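Local atomic coordinates of MS5a (Brassica napus, PDB entry 6L77), a protein that is a meiosis-related plant protein of unsettled biochemical role, built of cystatin-like folds and apparently able to enhance papain activity. Residues Y126-S131 / V174-V179; V168-N173 / R184-Y189; I207-V212 / C220-S225. All blocks are in the same frame, centred on the assembly; numbering follows the deposited sequence. Where two conformers were deposited one is given.

In the fold
The three contacts follow the antiparallel sheet inward from its edge. Contact 1 is partly buried and lies at strand 124-127, one of the two outermost strands, where helix 176-181 packs on it through an aromatic face, a methyl pair and an arginine gripping a carbonyl. Contact 2 pairs the next two strands and shares elements with contact 1: helix 176-181 connects its strands, and Val-179 rests on Val-168 and Thr-170. It is partly buried, with two backbone bonds and an exposed, charged end. Contact 3 is buried, its centre about 8 Å from the centre of the chain, and relies on six backbone bonds; Asn-185 OD1 of contact 2 accepts a hydrogen bond from Val-212 N at its end.

Contact 1: Y126-S131 / V174-V179; sequences YKMQKS and VPRETV
The end of strand 124-127 and the turn after it lie beside the first turn of helix 176-181, Tyr-126 and Arg-176 coming nearest with their CA atoms 7.1 Å apart. Tyr-126 points at the helix and is held at its face and its hydroxyl. Val-179 CG2 sits over the middle of the ring, 3.6 Å from the centroid of Tyr-126 and 11° off the ring normal, a CH-pi contact. At the far end, Tyr-126 OH donates to Val-174 O at 2.6 Å, close to the plane of the ring, so the phenol spans from the strand to the residues leading into the helix. A leucine in place of Tyr-126 would probably leave Val-174 O without this donor and Val-179 CG2 without its aromatic face.

The side chain of Arg-176 reaches the backbone of the residue after Tyr-126. Its chain runs extended to CD and then bends at chi3 (-69°), which brings the guanidinium end-on to Lys-127 O. NH1 of Arg-176 lies 2.9 Å from Lys-127 O and NH2 3.2 Å; both nitrogens approach from one face of the carbonyl, well above its plane, while the oxygen stays in the guanidinium plane. Arg-176 NH1 also forms a salt bridge with Asp-132, whose carboxylate accepts from Gln-129 N as well. Selenomethionine Met-128 covers a guanidinium face, its SE 3.7 Å from Arg-176 NH1, and its CE meets Val-179 CG1 at 3.7 Å. Beyond it, Gln-129 is the N-cap of helix 130-135, its OE1 accepting from Ser-131 N.

Val-179 also rests on Val-168 and Thr-170 of the neighbouring strand 161-170. The arrangement is that of a short helix packed on the edge of an antiparallel sheet, here in the cystatin-like fold of MS5.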
ATOM      1  N   TYR A 126      14.429  -8.222   5.887  1.00 21.28           N
ATOM      2  CA  TYR A 126      15.070  -6.933   6.126  1.00 20.94           C
ATOM      3  C   TYR A 126      14.369  -6.266   7.299  1.00 23.23           C
ATOM      4  O   TYR A 126      13.215  -5.844   7.171  1.00 23.22           O
ATOM      5  CB  TYR A 126      15.009  -6.056   4.869  1.00 20.06           C
ATOM      6  CG  TYR A 126      15.704  -6.688   3.690  1.00 20.12           C
ATOM      7  CD1 TYR A 126      15.107  -7.727   2.981  1.00 20.24           C
ATOM      8  CD2 TYR A 126      16.969  -6.269   3.292  1.00 20.27           C
ATOM      9  CE1 TYR A 126      15.757  -8.334   1.919  1.00 21.74           C
ATOM     10  CE2 TYR A 126      17.615  -6.862   2.223  1.00 23.51           C
ATOM     11  CZ  TYR A 126      16.991  -7.892   1.533  1.00 23.40           C
ATOM     12  OH  TYR A 126      17.617  -8.514   0.469  1.00 22.31           O
ATOM     13  N   LYS A 127      15.059  -6.190   8.438  1.00 21.84           N
ATOM     14  CA  LYS A 127      14.563  -5.478   9.613  1.00 27.39           C
ATOM     15  C   LYS A 127      14.822  -3.992   9.415  1.00 26.83           C
ATOM     16  O   LYS A 127      15.973  -3.536   9.485  1.00 25.44           O
ATOM     17  CB  LYS A 127      15.244  -5.963  10.893  1.00 26.25           C
ATOM     18  CG  LYS A 127      15.109  -7.443  11.200  1.00 45.61           C
ATOM     19  CD  LYS A 127      15.722  -7.762  12.573  1.00 51.24           C
ATOM     20  CE  LYS A 127      15.938  -9.257  12.782  1.00 53.27           C
ATOM     21  NZ  LYS A 127      16.490  -9.575  14.134  1.00 55.95           N
HETATM   22  N   MSE A 128      13.758  -3.236   9.188  1.00 25.43           N
HETATM   23  CA  MSE A 128      13.890  -1.824   8.840  1.00 25.21           C
HETATM   24  C   MSE A 128      14.159  -0.961  10.061  1.00 35.45           C
HETATM   25  O   MSE A 128      13.717  -1.277  11.166  1.00 31.41           O
HETATM   26  CB  MSE A 128      12.635  -1.329   8.121  1.00 24.91           C
HETATM   27  CG  MSE A 128      12.420  -1.964   6.747  1.00 29.10           C
HETATM   28 SE   MSE A 128      14.069  -1.925   5.643  1.00 41.65          SE
HETATM   29  CE  MSE A 128      13.370  -2.883   4.069  1.00 31.95           C
ATOM     30  N   GLN A 129      14.916   0.111   9.852  1.00 32.17           N
ATOM     31  CA  GLN A 129      15.154   1.122  10.868  1.00 34.96           C
ATOM     32  C   GLN A 129      14.123   2.235  10.698  1.00 29.96           C
ATOM     33  O   GLN A 129      13.541   2.400   9.630  1.00 26.55           O
ATOM     34  CB  GLN A 129      16.578   1.686  10.748  1.00 42.54           C
ATOM     35  CG  GLN A 129      17.058   2.474  11.959  1.00 62.04           C
ATOM     36  CD  GLN A 129      17.752   3.779  11.583  1.00 66.02           C
ATOM     37  OE1 GLN A 129      17.197   4.870  11.765  1.00 59.96           O
ATOM     38  NE2 GLN A 129      18.974   3.671  11.061  1.00 61.45           N
ATOM     39  N   LYS A 130      13.900   2.993  11.775  1.00 31.46           N
ATOM     40  CA  LYS A 130      12.949   4.102  11.731  1.00 29.14           C
ATOM     41  C   LYS A 130      13.219   5.024  10.554  1.00 30.57           C
ATOM     42  O   LYS A 130      12.288   5.446   9.860  1.00 33.23           O
ATOM     43  CB  LYS A 130      13.015   4.882  13.046  1.00 36.08           C
ATOM     44  CG  LYS A 130      11.972   5.962  13.226  1.00 42.05           C
ATOM     45  CD  LYS A 130      11.849   6.274  14.719  1.00 50.00           C
ATOM     46  CE  LYS A 130      10.763   7.296  14.998  1.00 61.66           C
ATOM     47  NZ  LYS A 130      11.094   8.630  14.423  1.00 68.01           N
ATOM     48  N   SER A 131      14.496   5.341  10.304  1.00 31.12           N
ATOM     49  CA  SER A 131      14.827   6.183   9.164  1.00 27.60           C
ATOM     50  C   SER A 131      14.394   5.540   7.856  1.00 32.47           C
ATOM     51  O   SER A 131      13.987   6.249   6.929  1.00 35.84           O
ATOM     52  CB  SER A 131      16.327   6.479   9.136  1.00 34.63           C
ATOM     53  OG  SER A 131      17.067   5.293   8.889  1.00 42.07           O
ATOM     54  N   VAL A 174      18.835  -9.074  -2.250  1.00 22.18           N
ATOM     55  CA  VAL A 174      19.135  -7.804  -2.916  1.00 21.76           C
ATOM     56  C   VAL A 174      19.563  -6.775  -1.874  1.00 26.27           C
ATOM     57  O   VAL A 174      19.345  -6.968  -0.667  1.00 21.23           O
ATOM     58  CB  VAL A 174      17.925  -7.296  -3.734  1.00 23.41           C
ATOM     59  CG1 VAL A 174      17.545  -8.317  -4.802  1.00 27.42           C
ATOM     60  CG2 VAL A 174      16.734  -7.003  -2.827  1.00 20.15           C
ATOM     61  N   PRO A 175      20.176  -5.661  -2.305  1.00 25.49           N
ATOM     62  CA  PRO A 175      20.520  -4.606  -1.337  1.00 25.06           C
ATOM     63  C   PRO A 175      19.264  -4.006  -0.723  1.00 20.08           C
ATOM     64  O   PRO A 175      18.208  -3.930  -1.356  1.00 19.49           O
ATOM     65  CB  PRO A 175      21.278  -3.567  -2.182  1.00 24.71           C
ATOM     66  CG  PRO A 175      21.774  -4.320  -3.367  1.00 27.52           C
ATOM     67  CD  PRO A 175      20.687  -5.335  -3.649  1.00 25.31           C
ATOM     68  N   ARG A 176      19.401  -3.555   0.525  1.00 21.80           N
ATOM     69  CA  ARG A 176      18.281  -2.935   1.233  1.00 19.40           C
ATOM     70  C   ARG A 176      17.681  -1.783   0.434  1.00 18.75           C
ATOM     71  O   ARG A 176      16.460  -1.610   0.410  1.00 19.18           O
ATOM     72  CB  ARG A 176      18.758  -2.452   2.605  1.00 22.58           C
ATOM     73  CG  ARG A 176      17.723  -1.704   3.457  1.00 22.11           C
ATOM     74  CD  ARG A 176      18.362  -1.445   4.841  1.00 22.91           C
ATOM     75  NE  ARG A 176      18.495  -2.727   5.529  1.00 23.17           N
ATOM     76  CZ  ARG A 176      17.961  -3.001   6.710  1.00 26.40           C
ATOM     77  NH1 ARG A 176      17.314  -2.052   7.381  1.00 27.85           N
ATOM     78  NH2 ARG A 176      18.085  -4.219   7.223  1.00 24.90           N
ATOM     79  N   GLU A 177      18.523  -0.986  -0.233  0.50 19.00           N
ATOM     80  CA  GLU A 177      18.009   0.134  -1.017  0.50 20.92           C
ATOM     81  C   GLU A 177      17.040  -0.340  -2.096  0.50 21.96           C
ATOM     82  O   GLU A 177      16.034   0.325  -2.378  0.50 20.51           O
ATOM     83  CB  GLU A 177      19.169   0.912  -1.646  0.50 26.70           C
ATOM     84  CG  GLU A 177      20.287   1.269  -0.682  0.50 27.30           C
ATOM     85  CD  GLU A 177      21.343   0.179  -0.592  0.50 34.36           C
ATOM     86  OE1 GLU A 177      22.245   0.144  -1.463  0.50 40.98           O
ATOM     87  OE2 GLU A 177      21.256  -0.654   0.330  0.50 20.69           O
ATOM     88  N   THR A 178      17.333  -1.484  -2.716  1.00 20.96           N
ATOM     89  CA  THR A 178      16.423  -2.046  -3.712  1.00 20.98           C
ATOM     90  C   THR A 178      15.095  -2.436  -3.086  1.00 24.13           C
ATOM     91  O   THR A 178      14.031  -2.220  -3.682  1.00 21.98           O
ATOM     92  CB  THR A 178      17.078  -3.260  -4.371  1.00 21.76           C
ATOM     93  OG1 THR A 178      18.274  -2.834  -5.033  1.00 25.59           O
ATOM     94  CG2 THR A 178      16.140  -3.908  -5.379  1.00 26.00           C
ATOM     95  N   VAL A 179      15.131  -3.011  -1.882  1.00 19.66           N
ATOM     96  CA  VAL A 179      13.890  -3.411  -1.224  1.00 18.81           C
ATOM     97  C   VAL A 179      12.976  -2.212  -1.022  1.00 23.56           C
ATOM     98  O   VAL A 179      11.751  -2.310  -1.170  1.00 21.34           O
ATOM     99  CB  VAL A 179      14.208  -4.112   0.107  1.00 19.97           C
ATOM    100  CG1 VAL A 179      12.938  -4.544   0.804  1.00 21.48           C
ATOM    101  CG2 VAL A 179      15.109  -5.335  -0.138  1.00 20.40           C
TER

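Contact 2: V168-N173 / R184-Y189; sequences VETEEN and RNVLVY
Glu-169 and Leu-187 form the hydrogen-bonded pair at the centre of this contact, each backbone N donating to the other's O at 2.8 Å, while Val-168 and Val-188 make the adjoining non-hydrogen-bonded pair. The side chains of Glu-169 and Leu-187 run alongside each other; the carboxylate of Glu-169 forms a salt bridge with Arg-123 through OE2. On the other face of the sheet Val-168 CG1 packs against Val-186 CB. These are neighbouring antiparallel strands, 161-170 and 186-195, of the cystatin-like sheet, joined by helix 176-181.

Past the paired residues the chains are held by side chains. Arg-184, in the loop before strand 186-195, folds onto the next residue, and its NE and NH1 both donate to Asn-185 O, at 2.8 and 2.9 Å, with the oxygen in the guanidinium plane. Thr-170 CB lies over one guanidinium face. Arg-184 NH2 makes a salt bridge with Glu-172 OE1 at 3.5 Å, its hydrogen bond weak. Asn-185 ND2 donates to Glu-171 OE2 at 3.1 Å from above the carboxylate plane, and Asn-185 OD1 accepts from Val-212 N. Thr-170 OG1 donates to Glu-172 O at 2.7 Å, whereas Glu-172 N is buried with no partner in the model.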
ATOM      1  N   VAL A 168      10.579  -6.501   6.046  1.00 24.20           N
ATOM      2  CA  VAL A 168      10.218  -6.780   4.659  1.00 22.04           C
ATOM      3  C   VAL A 168      10.923  -8.054   4.219  1.00 21.48           C
ATOM      4  O   VAL A 168      12.111  -8.241   4.504  1.00 23.02           O
ATOM      5  CB  VAL A 168      10.590  -5.615   3.720  1.00 24.30           C
ATOM      6  CG1 VAL A 168      10.222  -5.971   2.284  1.00 24.05           C
ATOM      7  CG2 VAL A 168       9.872  -4.329   4.147  1.00 21.18           C
ATOM      8  N   GLU A 169      10.196  -8.923   3.519  1.00 20.28           N
ATOM      9  CA  GLU A 169      10.759 -10.151   2.979  1.00 24.13           C
ATOM     10  C   GLU A 169      10.684 -10.108   1.460  1.00 23.61           C
ATOM     11  O   GLU A 169       9.640  -9.758   0.886  1.00 20.13           O
ATOM     12  CB  GLU A 169      10.051 -11.401   3.524  1.00 28.19           C
ATOM     13  CG  GLU A 169      10.617 -12.698   2.932  1.00 28.35           C
ATOM     14  CD  GLU A 169      10.226 -13.966   3.690  1.00 37.72           C
ATOM     15  OE1 GLU A 169       9.405 -13.886   4.627  1.00 36.24           O
ATOM     16  OE2 GLU A 169      10.756 -15.046   3.343  1.00 30.31           O
ATOM     17  N   THR A 170      11.795 -10.453   0.816  1.00 21.20           N
ATOM     18  CA  THR A 170      11.893 -10.529  -0.633  1.00 25.36           C
ATOM     19  C   THR A 170      12.159 -11.966  -1.051  1.00 24.35           C
ATOM     20  O   THR A 170      12.527 -12.818  -0.242  1.00 29.52           O
ATOM     21  CB  THR A 170      13.019  -9.641  -1.181  1.00 26.20           C
ATOM     22  OG1 THR A 170      14.264 -10.099  -0.651  1.00 26.76           O
ATOM     23  CG2 THR A 170      12.801  -8.178  -0.791  1.00 28.39           C
ATOM     24  N   GLU A 171      12.000 -12.198  -2.353  1.00 27.41           N
ATOM     25  CA  GLU A 171      12.257 -13.491  -2.969  1.00 28.53           C
ATOM     26  C   GLU A 171      13.714 -13.662  -3.372  1.00 26.94           C
ATOM     27  O   GLU A 171      14.158 -14.793  -3.588  1.00 30.91           O
ATOM     28  CB  GLU A 171      11.344 -13.649  -4.198  1.00 37.10           C
ATOM     29  CG  GLU A 171       9.958 -13.011  -3.971  1.00 50.82           C
ATOM     30  CD  GLU A 171       9.020 -13.082  -5.177  1.00 56.53           C
ATOM     31  OE1 GLU A 171       9.500 -13.177  -6.328  1.00 55.33           O
ATOM     32  OE2 GLU A 171       7.790 -13.032  -4.963  1.00 57.05           O
ATOM     33  N   GLU A 172      14.467 -12.565  -3.449  1.00 23.06           N
ATOM     34  CA  GLU A 172      15.840 -12.569  -3.918  1.00 28.54           C
ATOM     35  C   GLU A 172      16.694 -11.758  -2.958  1.00 24.60           C
ATOM     36  O   GLU A 172      16.218 -10.800  -2.336  1.00 23.03           O
ATOM     37  CB  GLU A 172      15.963 -11.965  -5.319  1.00 42.12           C
ATOM     38  CG  GLU A 172      14.994 -12.511  -6.342  1.00 64.22           C
ATOM     39  CD  GLU A 172      14.897 -11.612  -7.558  1.00 83.75           C
ATOM     40  OE1 GLU A 172      15.551 -10.543  -7.564  1.00 84.80           O
ATOM     41  OE2 GLU A 172      14.165 -11.971  -8.506  1.00 92.86           O
ATOM     42  N   ASN A 173      17.962 -12.139  -2.873  1.00 23.88           N
ATOM     43  CA  ASN A 173      18.926 -11.500  -1.984  1.00 23.70           C
ATOM     44  C   ASN A 173      19.421 -10.207  -2.631  1.00 23.22           C
ATOM     45  O   ASN A 173      20.356 -10.226  -3.435  1.00 27.62           O
ATOM     46  CB  ASN A 173      20.076 -12.457  -1.702  1.00 24.89           C
ATOM     47  CG  ASN A 173      20.996 -11.954  -0.613  1.00 25.69           C
ATOM     48  OD1 ASN A 173      21.082 -10.752  -0.378  1.00 27.91           O
ATOM     49  ND2 ASN A 173      21.689 -12.863   0.050  1.00 25.80           N
ATOM     50  N   ARG A 184       9.194  -3.943  -6.714  1.00 22.57           N
ATOM     51  CA  ARG A 184       9.385  -5.375  -6.840  1.00 19.96           C
ATOM     52  C   ARG A 184       8.502  -6.108  -5.834  1.00 20.09           C
ATOM     53  O   ARG A 184       7.912  -5.498  -4.938  1.00 21.23           O
ATOM     54  CB  ARG A 184      10.864  -5.745  -6.615  1.00 19.83           C
ATOM     55  CG  ARG A 184      11.433  -5.231  -5.292  1.00 38.43           C
ATOM     56  CD  ARG A 184      12.449  -6.216  -4.668  1.00 49.87           C
ATOM     57  NE  ARG A 184      11.826  -7.509  -4.397  1.00 59.08           N
ATOM     58  CZ  ARG A 184      12.279  -8.683  -4.834  1.00 54.31           C
ATOM     59  NH1 ARG A 184      11.606  -9.795  -4.539  1.00 29.84           N
ATOM     60  NH2 ARG A 184      13.401  -8.746  -5.551  1.00 53.76           N
ATOM     61  N   ASN A 185       8.443  -7.439  -5.967  1.00 18.58           N
ATOM     62  CA  ASN A 185       7.647  -8.253  -5.043  1.00 18.90           C
ATOM     63  C   ASN A 185       8.196  -8.135  -3.624  1.00 27.41           C
ATOM     64  O   ASN A 185       9.391  -8.319  -3.400  1.00 23.58           O
ATOM     65  CB  ASN A 185       7.649  -9.711  -5.482  1.00 24.30           C
ATOM     66  CG  ASN A 185       6.875  -9.931  -6.765  1.00 25.71           C
ATOM     67  OD1 ASN A 185       6.272  -9.000  -7.297  1.00 25.39           O
ATOM     68  ND2 ASN A 185       6.897 -11.158  -7.271  1.00 26.53           N
ATOM     69  N   VAL A 186       7.328  -7.808  -2.665  1.00 19.99           N
ATOM     70  CA  VAL A 186       7.725  -7.735  -1.261  1.00 20.13           C
ATOM     71  C   VAL A 186       6.601  -8.270  -0.387  1.00 25.62           C
ATOM     72  O   VAL A 186       5.422  -8.234  -0.757  1.00 23.51           O
ATOM     73  CB  VAL A 186       8.091  -6.300  -0.800  1.00 19.44           C
ATOM     74  CG1 VAL A 186       9.392  -5.796  -1.457  1.00 23.29           C
ATOM     75  CG2 VAL A 186       6.941  -5.338  -1.070  1.00 19.90           C
ATOM     76  N   LEU A 187       6.982  -8.758   0.791  1.00 23.40           N
ATOM     77  CA  LEU A 187       6.056  -9.121   1.855  1.00 24.29           C
ATOM     78  C   LEU A 187       6.390  -8.227   3.045  1.00 25.68           C
ATOM     79  O   LEU A 187       7.524  -8.248   3.535  1.00 23.32           O
ATOM     80  CB  LEU A 187       6.199 -10.608   2.195  1.00 24.61           C
ATOM     81  CG  LEU A 187       5.231 -11.301   3.141  1.00 36.95           C
ATOM     82  CD1 LEU A 187       3.833 -11.253   2.593  1.00 29.56           C
ATOM     83  CD2 LEU A 187       5.651 -12.747   3.343  1.00 38.70           C
ATOM     84  N   VAL A 188       5.423  -7.419   3.490  1.00 20.90           N
ATOM     85  CA  VAL A 188       5.677  -6.366   4.471  1.00 20.02           C
ATOM     86  C   VAL A 188       4.941  -6.690   5.764  1.00 21.93           C
ATOM     87  O   VAL A 188       3.731  -6.939   5.748  1.00 22.69           O
ATOM     88  CB  VAL A 188       5.247  -4.986   3.941  1.00 27.93           C
ATOM     89  CG1 VAL A 188       5.757  -3.904   4.873  1.00 27.52           C
ATOM     90  CG2 VAL A 188       5.763  -4.771   2.523  1.00 30.85           C
ATOM     91  N   TYR A 189       5.665  -6.658   6.883  1.00 21.89           N
ATOM     92  CA  TYR A 189       5.096  -6.830   8.218  1.00 23.72           C
ATOM     93  C   TYR A 189       5.230  -5.505   8.951  1.00 27.58           C
ATOM     94  O   TYR A 189       6.345  -4.993   9.102  1.00 30.04           O
ATOM     95  CB  TYR A 189       5.827  -7.922   9.002  1.00 23.97           C
ATOM     96  CG  TYR A 189       5.905  -9.269   8.315  1.00 23.36           C
ATOM     97  CD1 TYR A 189       6.925  -9.553   7.411  1.00 26.32           C
ATOM     98  CD2 TYR A 189       4.977 -10.270   8.594  1.00 24.88           C
ATOM     99  CE1 TYR A 189       7.015 -10.795   6.802  1.00 31.97           C
ATOM    100  CE2 TYR A 189       5.055 -11.509   7.982  1.00 30.62           C
ATOM    101  CZ  TYR A 189       6.080 -11.766   7.092  1.00 38.21           C
ATOM    102  OH  TYR A 189       6.163 -13.000   6.495  1.00 42.60           O
TER

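Contact 3: I207-V212 / C220-S225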
ATOM      1  N   ILE A 207      -0.024  -7.399   7.704  1.00 25.36           N
ATOM      2  CA  ILE A 207       0.809  -8.208   6.818  1.00 23.34           C
ATOM      3  C   ILE A 207       0.296  -7.987   5.404  1.00 27.40           C
ATOM      4  O   ILE A 207      -0.887  -8.209   5.137  1.00 26.30           O
ATOM      5  CB  ILE A 207       0.764  -9.701   7.190  1.00 30.60           C
ATOM      6  CG1 ILE A 207       1.257  -9.902   8.628  1.00 27.65           C
ATOM      7  CG2 ILE A 207       1.610 -10.512   6.216  1.00 30.04           C
ATOM      8  CD1 ILE A 207       1.150 -11.334   9.130  1.00 29.47           C
ATOM      9  N   VAL A 208       1.166  -7.525   4.504  1.00 22.11           N
ATOM     10  CA  VAL A 208       0.739  -7.159   3.151  1.00 22.27           C
ATOM     11  C   VAL A 208       1.728  -7.716   2.139  1.00 24.13           C
ATOM     12  O   VAL A 208       2.930  -7.445   2.233  1.00 22.78           O
ATOM     13  CB  VAL A 208       0.631  -5.633   2.966  1.00 22.04           C
ATOM     14  CG1 VAL A 208       0.174  -5.329   1.533  1.00 27.11           C
ATOM     15  CG2 VAL A 208      -0.320  -5.018   3.974  1.00 24.83           C
ATOM     16  N   ARG A 209       1.230  -8.471   1.162  1.00 23.13           N
ATOM     17  CA  ARG A 209       2.059  -8.903   0.046  1.00 21.89           C
ATOM     18  C   ARG A 209       1.811  -8.001  -1.158  1.00 23.74           C
ATOM     19  O   ARG A 209       0.666  -7.843  -1.600  1.00 22.89           O
ATOM     20  CB  ARG A 209       1.797 -10.358  -0.339  1.00 23.89           C
ATOM     21  CG  ARG A 209       2.771 -10.822  -1.418  1.00 27.58           C
ATOM     22  CD  ARG A 209       2.463 -12.220  -1.924  1.00 35.10           C
ATOM     23  NE  ARG A 209       2.658 -13.230  -0.894  1.00 35.50           N
ATOM     24  CZ  ARG A 209       1.678 -13.916  -0.311  1.00 48.89           C
ATOM     25  NH1 ARG A 209       0.409 -13.719  -0.664  1.00 49.12           N
ATOM     26  NH2 ARG A 209       1.970 -14.820   0.618  1.00 49.88           N
ATOM     27  N   ARG A 210       2.881  -7.416  -1.680  1.00 19.72           N
ATOM     28  CA  ARG A 210       2.857  -6.705  -2.948  1.00 20.00           C
ATOM     29  C   ARG A 210       3.444  -7.610  -4.024  1.00 21.80           C
ATOM     30  O   ARG A 210       4.606  -8.023  -3.931  1.00 21.81           O
ATOM     31  CB  ARG A 210       3.660  -5.402  -2.874  1.00 19.55           C
ATOM     32  CG  ARG A 210       3.646  -4.610  -4.193  1.00 17.37           C
ATOM     33  CD  ARG A 210       5.010  -3.946  -4.448  1.00 18.55           C
ATOM     34  NE  ARG A 210       5.288  -2.887  -3.477  1.00 18.28           N
ATOM     35  CZ  ARG A 210       6.506  -2.443  -3.167  1.00 19.17           C
ATOM     36  NH1 ARG A 210       7.580  -2.975  -3.740  1.00 17.90           N
ATOM     37  NH2 ARG A 210       6.646  -1.463  -2.280  1.00 19.23           N
ATOM     38  N   THR A 211       2.662  -7.899  -5.052  1.00 18.90           N
ATOM     39  CA  THR A 211       3.184  -8.608  -6.206  1.00 25.37           C
ATOM     40  C   THR A 211       3.056  -7.699  -7.417  1.00 24.63           C
ATOM     41  O   THR A 211       2.087  -6.943  -7.537  1.00 24.22           O
ATOM     42  CB  THR A 211       2.465  -9.950  -6.420  1.00 30.45           C
ATOM     43  OG1 THR A 211       1.061  -9.729  -6.536  1.00 37.24           O
ATOM     44  CG2 THR A 211       2.706 -10.841  -5.228  1.00 28.86           C
ATOM     45  N   VAL A 212       4.068  -7.737  -8.279  1.00 23.37           N
ATOM     46  CA  VAL A 212       4.192  -6.830  -9.413  1.00 20.32           C
ATOM     47  C   VAL A 212       4.272  -7.678 -10.673  1.00 26.59           C
ATOM     48  O   VAL A 212       5.088  -8.603 -10.750  1.00 23.85           O
ATOM     49  CB  VAL A 212       5.431  -5.920  -9.282  1.00 24.06           C
ATOM     50  CG1 VAL A 212       5.496  -4.929 -10.444  1.00 24.42           C
ATOM     51  CG2 VAL A 212       5.410  -5.166  -7.943  1.00 21.51           C
ATOM     52  N   CYS A 220      -0.513  -5.743  -7.411  1.00 20.75           N
ATOM     53  CA  CYS A 220      -1.540  -6.402  -6.618  1.00 21.17           C
ATOM     54  C   CYS A 220      -1.130  -6.372  -5.149  1.00 24.91           C
ATOM     55  O   CYS A 220       0.019  -6.690  -4.814  1.00 24.31           O
ATOM     56  CB  CYS A 220      -1.749  -7.840  -7.091  1.00 26.65           C
ATOM     57  SG  CYS A 220      -2.847  -8.761  -6.020  1.00 30.36           S
ATOM     58  N   LEU A 221      -2.046  -5.942  -4.285  1.00 18.71           N
ATOM     59  CA  LEU A 221      -1.838  -5.958  -2.842  1.00 21.14           C
ATOM     60  C   LEU A 221      -2.818  -6.935  -2.210  1.00 20.02           C
ATOM     61  O   LEU A 221      -4.020  -6.873  -2.479  1.00 20.47           O
ATOM     62  CB  LEU A 221      -2.012  -4.570  -2.217  1.00 22.87           C
ATOM     63  CG  LEU A 221      -1.043  -3.447  -2.624  1.00 22.15           C
ATOM     64  CD1 LEU A 221      -1.128  -2.296  -1.627  1.00 26.39           C
ATOM     65  CD2 LEU A 221       0.384  -3.948  -2.716  1.00 18.44           C
ATOM     66  N   LEU A 222      -2.302  -7.825  -1.368  1.00 20.64           N
ATOM     67  CA  LEU A 222      -3.123  -8.751  -0.600  1.00 24.16           C
ATOM     68  C   LEU A 222      -2.664  -8.675   0.845  1.00 25.21           C
ATOM     69  O   LEU A 222      -1.478  -8.851   1.126  1.00 27.19           O
ATOM     70  CB  LEU A 222      -2.996 -10.179  -1.131  1.00 23.51           C
ATOM     71  CG  LEU A 222      -3.820 -11.197  -0.353  1.00 24.99           C
ATOM     72  CD1 LEU A 222      -5.298 -10.900  -0.523  1.00 30.57           C
ATOM     73  CD2 LEU A 222      -3.502 -12.620  -0.813  1.00 30.79           C
ATOM     74  N   GLY A 223      -3.592  -8.426   1.764  1.00 24.17           N
ATOM     75  CA  GLY A 223      -3.208  -8.167   3.136  1.00 25.74           C
ATOM     76  C   GLY A 223      -4.213  -8.706   4.137  1.00 29.43           C
ATOM     77  O   GLY A 223      -5.390  -8.935   3.828  1.00 29.19           O
ATOM     78  N   GLU A 224      -3.719  -8.877   5.362  1.00 26.65           N
ATOM     79  CA  GLU A 224      -4.522  -9.286   6.504  1.00 31.57           C
ATOM     80  C   GLU A 224      -4.032  -8.541   7.736  1.00 28.48           C
ATOM     81  O   GLU A 224      -2.853  -8.194   7.836  1.00 30.95           O
ATOM     82  CB  GLU A 224      -4.433 -10.796   6.740  1.00 35.11           C
ATOM     83  CG  GLU A 224      -5.131 -11.611   5.666  1.00 50.78           C
ATOM     84  CD  GLU A 224      -5.059 -13.107   5.913  1.00 63.15           C
ATOM     85  OE1 GLU A 224      -4.218 -13.548   6.735  1.00 60.28           O
ATOM     86  OE2 GLU A 224      -5.849 -13.839   5.277  1.00 70.18           O
ATOM     87  N   SER A 225      -4.946  -8.302   8.674  1.00 28.13           N
ATOM     88  CA  SER A 225      -4.642  -7.579   9.899  1.00 31.79           C
ATOM     89  C   SER A 225      -4.950  -8.430  11.120  1.00 35.49           C
ATOM     90  O   SER A 225      -5.813  -9.314  11.084  1.00 35.93           O
ATOM     91  CB  SER A 225      -5.435  -6.273   9.983  1.00 36.94           C
ATOM     92  OG  SER A 225      -4.943  -5.342   9.043  1.00 37.08           O
TER
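Ile-207 with Glu-224, Arg-209 with Leu-222 and Thr-211 with Cys-220 are the hydrogen-bonded pairs of two antiparallel strands, and each pair exchanges two backbone bonds; the shortest runs from Arg-209 N to Leu-222 O at 2.7 Å. CA-H...O contacts lie between them, as from Gly-223 CA to Ile-207 O at 3.1 Å. Val-208 and Gly-223 draw their CA atoms to 4.1 Å.

Among van der Waals contacts, Leu-221 CD2 lies against Arg-210 CB and CG, each at 3.6 Å, the arginine running beside the leucine before its end leads off. On the opposite face of the sheet Thr-211 OG1 touches Cys-220 CB at 3.4 Å.

Polar ends are satisfied beyond the pair. Arg-210 NE bonds to Tyr-142 and NH1 to Arg-184 O, and the guanidinium meets Trp-138 in a cation-pi contact. Arg-209 lies alongside Leu-222; its chain, extended as far as CD, bends at chi3 (-66°), carrying the guanidinium to a salt bridge with Asp-104 and to bonds with the carbonyls of Lys-106 and Asp-107. The two strands form an antiparallel beta hairpin inside the sheet of this cystatin-like protein, flanked by strands 82-88 and 186-195.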